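Local coordinates for YdhT protein (Bacillus subtilis, PDB 3CBW) that catalyses the endo-hydrolysis of beta-1,4-mannosidic linkages in mannan, galactomannan and glucomannan, at residues Q20-T25 / G166-F171; N39-G44 / D325-N330; E161-G166 / G216-I221. The protein carries 3 engineered substitutions. All coordinates share one frame; numbering follows the deposited sequence. Where two conformers were deposited one is given.

Contact 1. Residues Q20-T25 / G166-F171; sequences QQTTKT and GVPVLF
T22, in the first turn of helix 21-32, faces G166 and P168 in the loop that leads into strand 169-172. T22 CB lies 4.0 Å from G166 O, a van der Waals approach. Beyond it the two branches divide the work. T22 CG2, set anti to the backbone N (chi1 -64°, measured to OG1), also lies against G166 O and reaches forward to P168 CD at 4.0 Å. T22 OG1 turns instead to a water at 2.7 Å, and that water donates to G166 O at 2.8 Å. W103 packs against both T22 and P168.

A second water serves the flanking residues. It donates to Q20 OE1 at 2.7 Å and also to G166 O, while T23 OG1 donates to it at 2.8 Å. Two waters therefore end on the same carbonyl oxygen. The Q20 chain is extended beyond CG (chi2 -176°), which carries Q20 OE1 to within 3.4 Å of G166 CA; its NE2 makes a weak hydrogen bond to E163 O. T23 OG1 rests 3.6 Å from P168 CB, although P168 was modelled in two conformers and its ring distances hold for one of them.

G166, with phi 68°, is the C' residue of a Schellman motif closing helix 143-163, with V167 N bonded to L162 O and G166 N to E163 O. The chemistry is that of a hydrated seam: direct contacts are apolar or van der Waals, and the polar coupling between helix start and loop passes through the two water bridges.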
ATOM      1  N   GLN A  20     -14.225   4.151  11.950  1.00  9.21           N
ATOM      2  CA  GLN A  20     -14.390   5.520  12.438  1.00 10.08           C
ATOM      3  C   GLN A  20     -14.996   6.410  11.356  1.00  9.65           C
ATOM      4  O   GLN A  20     -14.779   6.189  10.152  1.00  9.48           O
ATOM      5  CB  GLN A  20     -13.032   6.092  12.849  1.00 10.47           C
ATOM      6  CG  GLN A  20     -12.404   5.423  14.064  1.00 10.94           C
ATOM      7  CD  GLN A  20     -11.108   6.081  14.507  1.00 11.90           C
ATOM      8  OE1 GLN A  20     -10.375   6.659  13.707  1.00 14.02           O
ATOM      9  NE2 GLN A  20     -10.817   5.981  15.796  1.00 14.68           N
ATOM     10  N   GLN A  21     -15.734   7.436  11.788  1.00 10.65           N
ATOM     11  CA  GLN A  21     -16.391   8.341  10.849  1.00 10.83           C
ATOM     12  C   GLN A  21     -15.410   8.948   9.855  1.00 10.40           C
ATOM     13  O   GLN A  21     -15.710   9.022   8.679  1.00  9.86           O
ATOM     14  CB  GLN A  21     -17.166   9.445  11.583  1.00 12.13           C
ATOM     15  CG  GLN A  21     -17.948  10.385  10.651  1.00 15.34           C
ATOM     16  CD  GLN A  21     -18.934   9.653   9.759  1.00 19.47           C
ATOM     17  OE1 GLN A  21     -19.878   9.023  10.239  1.00 22.75           O
ATOM     18  NE2 GLN A  21     -18.720   9.729   8.455  1.00 19.37           N
ATOM     19  N   THR A  22     -14.235   9.365  10.311  1.00 10.34           N
ATOM     20  CA  THR A  22     -13.296   9.993   9.391  1.00 10.72           C
ATOM     21  C   THR A  22     -12.844   9.016   8.304  1.00 10.05           C
ATOM     22  O   THR A  22     -12.715   9.396   7.124  1.00  9.78           O
ATOM     23  CB  THR A  22     -12.096  10.559  10.137  1.00 11.25           C
ATOM     24  OG1 THR A  22     -12.554  11.596  11.006  1.00 13.63           O
ATOM     25  CG2 THR A  22     -11.071  11.135   9.183  1.00 13.38           C
ATOM     26  N   THR A  23     -12.619   7.767   8.699  1.00  9.48           N
ATOM     27  CA  THR A  23     -12.255   6.718   7.761  1.00  9.53           C
ATOM     28  C   THR A  23     -13.388   6.442   6.777  1.00  9.22           C
ATOM     29  O   THR A  23     -13.151   6.284   5.582  1.00  8.92           O
ATOM     30  CB  THR A  23     -11.802   5.466   8.514  1.00  9.51           C
ATOM     31  OG1 THR A  23     -10.571   5.769   9.183  1.00 10.61           O
ATOM     32  CG2 THR A  23     -11.565   4.301   7.573  1.00  9.63           C
ATOM     33  N   LYS A  24     -14.626   6.403   7.258  1.00  9.04           N
ATOM     34  CA  LYS A  24     -15.786   6.270   6.364  1.00  9.65           C
ATOM     35  C   LYS A  24     -15.843   7.403   5.345  1.00  9.47           C
ATOM     36  O   LYS A  24     -16.065   7.164   4.159  1.00  9.81           O
ATOM     37  CB  LYS A  24     -17.087   6.223   7.172  1.00  9.64           C
ATOM     38  CG  LYS A  24     -17.220   4.986   8.050  1.00 11.26           C
ATOM     39  CD  LYS A  24     -18.563   4.921   8.768  1.00 13.36           C
ATOM     40  CE  LYS A  24     -19.633   4.299   7.892  1.00 19.73           C
ATOM     41  NZ  LYS A  24     -20.961   4.247   8.559  1.00 22.50           N
ATOM     42  N   THR A  25     -15.651   8.632   5.807  1.00  9.65           N
ATOM     43  CA  THR A  25     -15.704   9.792   4.927  1.00 10.99           C
ATOM     44  C   THR A  25     -14.612   9.731   3.865  1.00 10.33           C
ATOM     45  O   THR A  25     -14.878   9.905   2.678  1.00 10.60           O
ATOM     46  CB  THR A  25     -15.597  11.072   5.745  1.00 11.95           C
ATOM     47  OG1 THR A  25     -16.770  11.165   6.556  1.00 13.75           O
ATOM     48  CG2 THR A  25     -15.494  12.289   4.851  1.00 13.37           C
ATOM     49  N   GLY A 166      -7.554   9.519  15.390  1.00 10.90           N
ATOM     50  CA  GLY A 166      -8.549   9.449  14.316  1.00 10.07           C
ATOM     51  C   GLY A 166      -7.965   9.511  12.906  1.00 10.05           C
ATOM     52  O   GLY A 166      -8.648   9.937  11.977  1.00  9.98           O
ATOM     53  N   VAL A 167      -6.711   9.091  12.742  1.00  9.30           N
ATOM     54  CA  VAL A 167      -6.023   9.197  11.455  1.00  9.47           C
ATOM     55  C   VAL A 167      -6.312   7.969  10.587  1.00  9.16           C
ATOM     56  O   VAL A 167      -5.942   6.854  10.963  1.00  8.97           O
ATOM     57  CB  VAL A 167      -4.512   9.306  11.681  1.00  9.63           C
ATOM     58  CG1 VAL A 167      -3.750   9.291  10.359  1.00 11.18           C
ATOM     59  CG2 VAL A 167      -4.192  10.567  12.491  1.00 11.35           C
ATOM     60  N   PRO A 168      -6.970   8.159   9.424  1.00  8.94           N
ATOM     61  CA  PRO A 168      -7.175   7.045   8.501  0.50  8.93           C
ATOM     62  C   PRO A 168      -5.835   6.605   7.913  1.00  8.43           C
ATOM     63  O   PRO A 168      -4.979   7.448   7.639  1.00  9.33           O
ATOM     64  CB  PRO A 168      -8.042   7.659   7.401  0.50  9.47           C
ATOM     65  CG  PRO A 168      -7.711   9.109   7.426  0.50  9.91           C
ATOM     66  CD  PRO A 168      -7.449   9.439   8.867  0.50  9.51           C
ATOM     67  N   VAL A 169      -5.692   5.307   7.688  1.00  8.10           N
ATOM     68  CA  VAL A 169      -4.447   4.752   7.159  1.00  8.24           C
ATOM     69  C   VAL A 169      -4.751   3.814   6.004  1.00  7.91           C
ATOM     70  O   VAL A 169      -5.580   2.908   6.140  1.00  7.99           O
ATOM     71  CB  VAL A 169      -3.705   3.928   8.249  1.00  8.77           C
ATOM     72  CG1 VAL A 169      -2.481   3.186   7.687  1.00  9.85           C
ATOM     73  CG2 VAL A 169      -3.307   4.814   9.409  1.00 10.61           C
ATOM     74  N   LEU A 170      -4.063   4.025   4.885  1.00  7.28           N
ATOM     75  CA  LEU A 170      -4.080   3.072   3.785  1.00  7.24           C
ATOM     76  C   LEU A 170      -3.137   1.940   4.191  1.00  7.42           C
ATOM     77  O   LEU A 170      -1.919   2.120   4.226  1.00  8.03           O
ATOM     78  CB  LEU A 170      -3.592   3.759   2.516  1.00  7.60           C
ATOM     79  CG  LEU A 170      -4.482   4.876   1.968  1.00  7.91           C
ATOM     80  CD1 LEU A 170      -3.768   5.705   0.901  1.00  8.83           C
ATOM     81  CD2 LEU A 170      -5.793   4.316   1.424  1.00 10.33           C
ATOM     82  N   PHE A 171      -3.711   0.785   4.522  1.00  7.36           N
ATOM     83  CA  PHE A 171      -2.942  -0.336   5.085  1.00  7.13           C
ATOM     84  C   PHE A 171      -2.817  -1.405   4.018  1.00  6.92           C
ATOM     85  O   PHE A 171      -3.827  -1.942   3.541  1.00  6.89           O
ATOM     86  CB  PHE A 171      -3.640  -0.875   6.331  1.00  7.61           C
ATOM     87  CG  PHE A 171      -2.883  -1.959   7.037  1.00  6.53           C
ATOM     88  CD1 PHE A 171      -1.623  -1.711   7.562  1.00  8.83           C
ATOM     89  CD2 PHE A 171      -3.451  -3.214   7.223  1.00  7.45           C
ATOM     90  CE1 PHE A 171      -0.918  -2.698   8.229  1.00  9.65           C
ATOM     91  CE2 PHE A 171      -2.760  -4.212   7.909  1.00  8.24           C
ATOM     92  CZ  PHE A 171      -1.486  -3.960   8.412  1.00  9.21           C
TER
HETATM   93  O   HOH W   1     -10.433   7.648  11.200  1.00 13.05           O
HETATM   94  O   HOH W   2     -10.350  12.042  12.495  1.00 15.82           O

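Contact 2. Residues N39-G44 / D325-N330; sequences NRVLSG and DSWTLN
R40 and W327 form the flat stack of this contact: the guanidinium lies over one face of the indole with the planes 11° apart, and R40 CZ is 3.8 Å from the centroid of the W327 six-membered ring. R40 CD sits more squarely above it, 3.7 Å from the same W327 centroid, as a CH-pi contact. The bend at chi3 (-78°) keeps NE and the guanidinium over the ring that CG and CD already touch, and V41 CG2 meets the ring edge at W327 CE3, 3.9 Å away.

On the backbone, W327 O accepts from R40 N at 2.8 Å and from V41 N at 2.9 Å, the two donors arriving from opposite faces of the carbonyl plane. The pairing continues from L329 N to V41 O at 2.8 Å and from S43 N to L329 O at 3.0 Å. At the far end S43 OG donates to N330 OD1 at 2.7 Å, in the carbonyl plane and on a lone pair.

A second shell fixes these groups. P299 O holds R40 NH2, K295 makes a cation-pi contact with W327, A71 N bonds to S43 OG, and N330 ND2 is tied to Y323 O. A type I turn from D325 to T328 leads directly into strand 328-329. V41 with T328 and L42 with L329 are parallel bridges, by which this short strand joins the start of strand 41-49, an addition to the parallel barrel of this TIM-barrel hydrolase.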
ATOM      1  N   ASN A  39      -8.315  16.897 -10.593  1.00 12.34           N
ATOM      2  CA  ASN A  39      -8.019  16.580  -9.184  1.00 12.28           C
ATOM      3  C   ASN A  39      -8.608  15.229  -8.786  1.00 10.70           C
ATOM      4  O   ASN A  39      -9.369  15.113  -7.823  1.00 10.56           O
ATOM      5  CB  ASN A  39      -8.564  17.670  -8.246  1.00 13.58           C
ATOM      6  CG  ASN A  39      -7.629  18.866  -8.106  1.00 17.86           C
ATOM      7  OD1 ASN A  39      -7.655  19.564  -7.089  1.00 23.01           O
ATOM      8  ND2 ASN A  39      -6.805  19.107  -9.110  1.00 19.07           N
ATOM      9  N   ARG A  40      -8.237  14.202  -9.538  1.00  9.55           N
ATOM     10  CA  ARG A  40      -8.878  12.894  -9.419  1.00  9.59           C
ATOM     11  C   ARG A  40      -7.912  11.732  -9.195  1.00  8.84           C
ATOM     12  O   ARG A  40      -8.345  10.585  -9.089  1.00  9.52           O
ATOM     13  CB  ARG A  40      -9.786  12.626 -10.621  1.00 10.28           C
ATOM     14  CG  ARG A  40      -9.134  12.825 -11.965  1.00 10.44           C
ATOM     15  CD  ARG A  40     -10.144  12.602 -13.070  1.00 11.37           C
ATOM     16  NE  ARG A  40     -10.385  11.186 -13.301  1.00 11.52           N
ATOM     17  CZ  ARG A  40     -11.198  10.708 -14.234  1.00 11.68           C
ATOM     18  NH1 ARG A  40     -11.907  11.542 -14.990  1.00 12.71           N
ATOM     19  NH2 ARG A  40     -11.299   9.402 -14.414  1.00 12.27           N
ATOM     20  N   VAL A  41      -6.615  12.033  -9.123  1.00  8.40           N
ATOM     21  CA  VAL A  41      -5.596  11.024  -8.839  1.00  8.68           C
ATOM     22  C   VAL A  41      -4.671  11.588  -7.778  1.00  8.14           C
ATOM     23  O   VAL A  41      -3.952  12.560  -8.038  1.00  8.92           O
ATOM     24  CB  VAL A  41      -4.754  10.647 -10.091  1.00  8.55           C
ATOM     25  CG1 VAL A  41      -3.754   9.550  -9.745  1.00  9.41           C
ATOM     26  CG2 VAL A  41      -5.627  10.191 -11.236  1.00  9.36           C
ATOM     27  N   LEU A  42      -4.692  11.007  -6.579  1.00  7.95           N
ATOM     28  CA  LEU A  42      -3.782  11.461  -5.537  1.00  8.35           C
ATOM     29  C   LEU A  42      -2.341  11.101  -5.878  1.00  8.31           C
ATOM     30  O   LEU A  42      -2.055   9.973  -6.265  1.00  8.36           O
ATOM     31  CB  LEU A  42      -4.133  10.855  -4.179  1.00  8.36           C
ATOM     32  CG  LEU A  42      -5.152  11.613  -3.331  1.00  8.78           C
ATOM     33  CD1 LEU A  42      -6.513  11.612  -3.994  1.00  9.74           C
ATOM     34  CD2 LEU A  42      -5.252  11.001  -1.951  1.00  9.64           C
ATOM     35  N   SER A  43      -1.434  12.053  -5.710  1.00  8.12           N
ATOM     36  CA  SER A  43      -0.010  11.751  -5.754  1.00  7.81           C
ATOM     37  C   SER A  43       0.419  11.057  -4.464  1.00  7.39           C
ATOM     38  O   SER A  43      -0.256  11.139  -3.433  1.00  8.31           O
ATOM     39  CB  SER A  43       0.779  13.032  -5.969  1.00  8.22           C
ATOM     40  OG  SER A  43       0.497  13.932  -4.913  1.00  8.94           O
ATOM     41  N   GLY A  44       1.556  10.385  -4.526  1.00  7.69           N
ATOM     42  CA  GLY A  44       2.038   9.629  -3.389  1.00  7.26           C
ATOM     43  C   GLY A  44       3.501   9.349  -3.527  1.00  7.37           C
ATOM     44  O   GLY A  44       4.034   9.225  -4.638  1.00  7.66           O
ATOM     45  N   ASP A 325      -0.131  18.279 -13.386  1.00 13.05           N
ATOM     46  CA  ASP A 325      -1.206  17.836 -14.263  1.00 13.25           C
ATOM     47  C   ASP A 325      -2.549  18.164 -13.618  1.00 13.09           C
ATOM     48  O   ASP A 325      -2.695  18.052 -12.400  1.00 12.41           O
ATOM     49  CB  ASP A 325      -1.112  16.339 -14.528  1.00 13.48           C
ATOM     50  CG  ASP A 325      -1.986  15.913 -15.684  1.00 13.94           C
ATOM     51  OD1 ASP A 325      -3.205  15.743 -15.474  1.00 15.33           O
ATOM     52  OD2 ASP A 325      -1.469  15.796 -16.826  1.00 15.76           O
ATOM     53  N   SER A 326      -3.529  18.563 -14.421  1.00 13.08           N
ATOM     54  CA  SER A 326      -4.849  18.910 -13.884  1.00 13.12           C
ATOM     55  C   SER A 326      -5.491  17.740 -13.123  1.00 12.05           C
ATOM     56  O   SER A 326      -6.301  17.952 -12.233  1.00 11.64           O
ATOM     57  CB  SER A 326      -5.787  19.402 -14.980  1.00 14.44           C
ATOM     58  OG  SER A 326      -6.028  18.379 -15.908  1.00 17.48           O
ATOM     59  N   TRP A 327      -5.128  16.510 -13.475  1.00 11.18           N
ATOM     60  CA  TRP A 327      -5.669  15.337 -12.785  1.00 10.70           C
ATOM     61  C   TRP A 327      -5.074  15.078 -11.410  1.00 10.47           C
ATOM     62  O   TRP A 327      -5.703  14.398 -10.598  1.00  9.81           O
ATOM     63  CB  TRP A 327      -5.476  14.096 -13.638  1.00 11.63           C
ATOM     64  CG  TRP A 327      -6.480  13.925 -14.738  1.00 12.26           C
ATOM     65  CD1 TRP A 327      -6.985  14.891 -15.565  1.00 13.53           C
ATOM     66  CD2 TRP A 327      -7.087  12.695 -15.138  1.00 11.77           C
ATOM     67  NE1 TRP A 327      -7.878  14.330 -16.450  1.00 14.50           N
ATOM     68  CE2 TRP A 327      -7.951  12.983 -16.216  1.00 12.93           C
ATOM     69  CE3 TRP A 327      -6.977  11.371 -14.692  1.00 12.13           C
ATOM     70  CZ2 TRP A 327      -8.718  11.993 -16.849  1.00 12.91           C
ATOM     71  CZ3 TRP A 327      -7.737  10.390 -15.318  1.00 12.75           C
ATOM     72  CH2 TRP A 327      -8.592  10.706 -16.393  1.00 12.71           C
ATOM     73  N   THR A 328      -3.877  15.592 -11.155  1.00 10.36           N
ATOM     74  CA  THR A 328      -3.146  15.207  -9.947  1.00 10.69           C
ATOM     75  C   THR A 328      -3.599  16.014  -8.734  1.00 11.16           C
ATOM     76  O   THR A 328      -3.641  17.242  -8.768  1.00 13.13           O
ATOM     77  CB  THR A 328      -1.641  15.342 -10.188  1.00 10.55           C
ATOM     78  OG1 THR A 328      -1.301  14.580 -11.348  1.00 11.18           O
ATOM     79  CG2 THR A 328      -0.844  14.822  -8.999  1.00 11.10           C
ATOM     80  N   LEU A 329      -3.938  15.304  -7.663  1.00 10.40           N
ATOM     81  CA  LEU A 329      -4.356  15.910  -6.418  1.00 10.16           C
ATOM     82  C   LEU A 329      -3.229  15.753  -5.402  1.00  9.43           C
ATOM     83  O   LEU A 329      -2.812  14.630  -5.087  1.00  9.59           O
ATOM     84  CB  LEU A 329      -5.642  15.226  -5.955  1.00 10.63           C
ATOM     85  CG  LEU A 329      -6.422  15.833  -4.794  1.00 10.59           C
ATOM     86  CD1 LEU A 329      -7.871  15.358  -4.813  1.00 12.12           C
ATOM     87  CD2 LEU A 329      -5.769  15.546  -3.442  1.00 11.34           C
ATOM     88  N   ASN A 330      -2.748  16.880  -4.882  1.00  9.53           N
ATOM     89  CA  ASN A 330      -1.585  16.905  -4.008  1.00  9.66           C
ATOM     90  C   ASN A 330      -1.953  17.224  -2.563  1.00  9.70           C
ATOM     91  O   ASN A 330      -3.117  17.498  -2.251  1.00 10.05           O
ATOM     92  CB  ASN A 330      -0.559  17.893  -4.566  1.00 10.24           C
ATOM     93  CG  ASN A 330      -0.074  17.476  -5.934  1.00 10.51           C
ATOM     94  OD1 ASN A 330       0.230  16.308  -6.158  1.00 10.44           O
ATOM     95  ND2 ASN A 330      -0.026  18.412  -6.863  1.00 11.74           N
TER
HETATM   96  O   HOH W   3      -4.121  19.910  -8.301  1.00 33.47           O

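Contact 3. Residues E161-G166 / G216-I221; sequences ELENQG and GLDHLI
E163 crosses H219 at about a right angle, laying its aliphatic part over the imidazole. E163 CB stands 3.5 Å from the H219 ring centroid and 5° off the ring normal, a CH-pi contact centred on the face. L220 CD2 covers the opposite face toward its rim, and L217 CB lies at the edge in the ring plane, so the imidazole is wedged from three directions. L162 CB touches H219 NE2 at 3.9 Å.

With CG anti to the backbone N (chi1 -169°) and the chain extended beyond it, E163 runs past the ring to the loop after helix 194-214. Its carboxylate is turned 12° from the imidazole plane. D218 N donates to E163 OE2 at 3.0 Å, from above the carboxylate plane, and E163 OE1 packs on L217 CD2 at 3.5 Å. Cutting this residue back to an alanine keeps CB over the imidazole but would probably leave D218 N without its acceptor and open a gap beside L217.

The surroundings of E163 OE2 are not wholly favourable: G216 O, another acceptor, is 3.2 Å away, and D218 OD2 comes within 4.1 Å, though N16 ND2 binds D218 OD1. This electronegative setting might raise the proton affinity of E163. On the histidine, NE2 has a weak hydrogen bond to L159 O while buried ND1 has no partner, so packing rather than polar bonding appears to hold the ring.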
ATOM      1  N   GLU A 161      -1.708   3.877  17.826  1.00  9.95           N
ATOM      2  CA  GLU A 161      -1.291   5.254  18.069  1.00 10.57           C
ATOM      3  C   GLU A 161      -1.964   6.211  17.071  1.00 10.44           C
ATOM      4  O   GLU A 161      -2.427   7.292  17.430  1.00 10.53           O
ATOM      5  CB  GLU A 161       0.228   5.380  18.006  1.00 11.29           C
ATOM      6  CG  GLU A 161       0.697   6.766  18.384  1.00 13.22           C
ATOM      7  CD  GLU A 161       2.196   6.943  18.328  1.00 15.03           C
ATOM      8  OE1 GLU A 161       2.929   6.008  17.908  1.00 14.72           O
ATOM      9  OE2 GLU A 161       2.629   8.051  18.707  1.00 18.45           O
ATOM     10  N   LEU A 162      -2.047   5.793  15.811  1.00  9.86           N
ATOM     11  CA  LEU A 162      -2.697   6.600  14.779  1.00 10.41           C
ATOM     12  C   LEU A 162      -4.210   6.638  14.990  1.00  9.94           C
ATOM     13  O   LEU A 162      -4.833   7.691  14.835  1.00  9.92           O
ATOM     14  CB  LEU A 162      -2.351   6.061  13.382  1.00 10.53           C
ATOM     15  CG  LEU A 162      -0.845   5.871  13.122  1.00 13.84           C
ATOM     16  CD1 LEU A 162      -0.607   5.055  11.868  1.00 15.30           C
ATOM     17  CD2 LEU A 162      -0.104   7.174  13.059  1.00 17.34           C
ATOM     18  N   GLU A 163      -4.796   5.509  15.379  1.00  9.64           N
ATOM     19  CA  GLU A 163      -6.232   5.444  15.620  1.00 10.31           C
ATOM     20  C   GLU A 163      -6.666   6.393  16.733  1.00 10.72           C
ATOM     21  O   GLU A 163      -7.752   6.973  16.673  1.00 10.98           O
ATOM     22  CB  GLU A 163      -6.631   4.016  15.958  1.00 11.01           C
ATOM     23  CG  GLU A 163      -8.130   3.815  15.955  1.00 12.98           C
ATOM     24  CD  GLU A 163      -8.545   2.500  16.525  1.00 14.79           C
ATOM     25  OE1 GLU A 163      -7.701   1.836  17.164  1.00 17.31           O
ATOM     26  OE2 GLU A 163      -9.715   2.127  16.309  1.00 16.15           O
ATOM     27  N   ASN A 164      -5.809   6.555  17.741  1.00 10.73           N
ATOM     28  CA  ASN A 164      -6.102   7.440  18.880  1.00 12.01           C
ATOM     29  C   ASN A 164      -6.258   8.901  18.484  1.00 12.66           C
ATOM     30  O   ASN A 164      -6.883   9.684  19.214  1.00 13.70           O
ATOM     31  CB  ASN A 164      -5.020   7.308  19.953  1.00 12.59           C
ATOM     32  CG  ASN A 164      -5.081   5.979  20.685  1.00 12.46           C
ATOM     33  OD1 ASN A 164      -6.077   5.267  20.616  1.00 14.21           O
ATOM     34  ND2 ASN A 164      -4.015   5.647  21.405  1.00 14.74           N
ATOM     35  N   GLN A 165      -5.704   9.268  17.334  1.00 12.42           N
ATOM     36  CA  GLN A 165      -5.890  10.619  16.801  1.00 13.32           C
ATOM     37  C   GLN A 165      -6.860  10.635  15.615  1.00 12.03           C
ATOM     38  O   GLN A 165      -6.955  11.637  14.901  1.00 11.97           O
ATOM     39  CB  GLN A 165      -4.549  11.227  16.396  1.00 14.60           C
ATOM     40  CG  GLN A 165      -3.598  11.475  17.546  1.00 18.99           C
ATOM     41  CD  GLN A 165      -3.832  12.823  18.181  1.00 24.05           C
ATOM     42  OE1 GLN A 165      -4.763  12.995  18.966  1.00 26.14           O
ATOM     43  NE2 GLN A 165      -2.992  13.796  17.833  1.00 26.21           N
ATOM     44  N   GLY A 166      -7.554   9.519  15.390  1.00 10.90           N
ATOM     45  CA  GLY A 166      -8.549   9.449  14.316  1.00 10.07           C
ATOM     46  C   GLY A 166      -7.965   9.511  12.906  1.00 10.05           C
ATOM     47  O   GLY A 166      -8.648   9.937  11.977  1.00  9.98           O
ATOM     48  N   GLY A 216      -9.306  -4.367  17.315  1.00 10.02           N
ATOM     49  CA  GLY A 216     -10.310  -3.307  17.214  1.00 10.61           C
ATOM     50  C   GLY A 216      -9.886  -2.094  16.406  1.00 10.65           C
ATOM     51  O   GLY A 216     -10.352  -0.980  16.648  1.00 11.52           O
ATOM     52  N   LEU A 217      -9.018  -2.297  15.418  1.00  9.98           N
ATOM     53  CA  LEU A 217      -8.464  -1.167  14.668  1.00  9.75           C
ATOM     54  C   LEU A 217      -9.444  -0.665  13.607  1.00  9.83           C
ATOM     55  O   LEU A 217      -9.679  -1.334  12.604  1.00 11.72           O
ATOM     56  CB  LEU A 217      -7.097  -1.519  14.079  1.00  9.42           C
ATOM     57  CG  LEU A 217      -6.025  -1.853  15.125  1.00  8.85           C
ATOM     58  CD1 LEU A 217      -4.811  -2.460  14.469  1.00 10.29           C
ATOM     59  CD2 LEU A 217      -5.591  -0.653  15.963  1.00 10.30           C
ATOM     60  N   ASP A 218     -10.013   0.515  13.848  1.00  9.06           N
ATOM     61  CA  ASP A 218     -11.171   1.018  13.101  1.00  8.98           C
ATOM     62  C   ASP A 218     -10.843   2.173  12.147  1.00  8.77           C
ATOM     63  O   ASP A 218     -11.750   2.801  11.611  1.00  8.87           O
ATOM     64  CB  ASP A 218     -12.298   1.402  14.088  1.00  9.58           C
ATOM     65  CG  ASP A 218     -12.901   0.201  14.789  1.00  9.64           C
ATOM     66  OD1 ASP A 218     -12.882  -0.902  14.212  1.00 10.51           O
ATOM     67  OD2 ASP A 218     -13.401   0.386  15.924  1.00 10.88           O
ATOM     68  N   HIS A 219      -9.557   2.384  11.891  1.00  8.52           N
ATOM     69  CA  HIS A 219      -9.082   3.485  11.058  1.00  8.35           C
ATOM     70  C   HIS A 219      -8.352   2.966   9.817  1.00  7.99           C
ATOM     71  O   HIS A 219      -7.701   3.741   9.128  1.00  8.59           O
ATOM     72  CB  HIS A 219      -8.160   4.386  11.881  1.00  8.57           C
ATOM     73  CG  HIS A 219      -6.909   3.704  12.344  1.00  8.15           C
ATOM     74  ND1 HIS A 219      -6.900   2.404  12.816  1.00  9.27           N
ATOM     75  CD2 HIS A 219      -5.622   4.127  12.368  1.00  8.14           C
ATOM     76  CE1 HIS A 219      -5.657   2.067  13.127  1.00  8.72           C
ATOM     77  NE2 HIS A 219      -4.866   3.095  12.869  1.00  8.14           N
ATOM     78  N   LEU A 220      -8.461   1.670   9.532  1.00  7.96           N
ATOM     79  CA  LEU A 220      -7.717   1.062   8.425  1.00  7.73           C
ATOM     80  C   LEU A 220      -8.555   0.899   7.172  1.00  7.63           C
ATOM     81  O   LEU A 220      -9.714   0.472   7.217  1.00  8.67           O
ATOM     82  CB  LEU A 220      -7.169  -0.314   8.823  1.00  7.85           C
ATOM     83  CG  LEU A 220      -6.315  -0.375  10.093  1.00  8.09           C
ATOM     84  CD1 LEU A 220      -5.828  -1.783  10.365  1.00 10.04           C
ATOM     85  CD2 LEU A 220      -5.131   0.599   9.992  1.00 10.03           C
ATOM     86  N   ILE A 221      -7.935   1.263   6.053  1.00  7.07           N
ATOM     87  CA  ILE A 221      -8.477   1.054   4.711  1.00  7.60           C
ATOM     88  C   ILE A 221      -7.570   0.006   4.084  1.00  7.27           C
ATOM     89  O   ILE A 221      -6.365   0.206   3.972  1.00  7.75           O
ATOM     90  CB  ILE A 221      -8.463   2.377   3.920  1.00  7.26           C
ATOM     91  CG1 ILE A 221      -9.453   3.375   4.550  1.00  9.26           C
ATOM     92  CG2 ILE A 221      -8.787   2.138   2.441  1.00  7.52           C
ATOM     93  CD1 ILE A 221      -9.413   4.768   3.944  1.00 10.05           C
TER

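Overall arrangement
Contacts 1 and 3 form one cluster, sharing G166, with centres 7 Å apart. Two probable backbone hydrogen bonds join them: F171 N to I221 O, 2.8 Å, between neighbouring barrel strands, and Q20 N to D218 O, 2.8 Å. Contact 2 stands apart, its centre 20 Å from that of contact 1 and 25 Å from that of contact 3, yet all three reach the same parallel sheet near the starts of its strands. Helix 21-32 links the two regions, beginning in contact 1 and packing W29 against L42 and L329 of contact 2. None lies at the presumed catalytic residues E176 and E275; TIM-barrel active sites sit at the opposite, C-terminal strand ends.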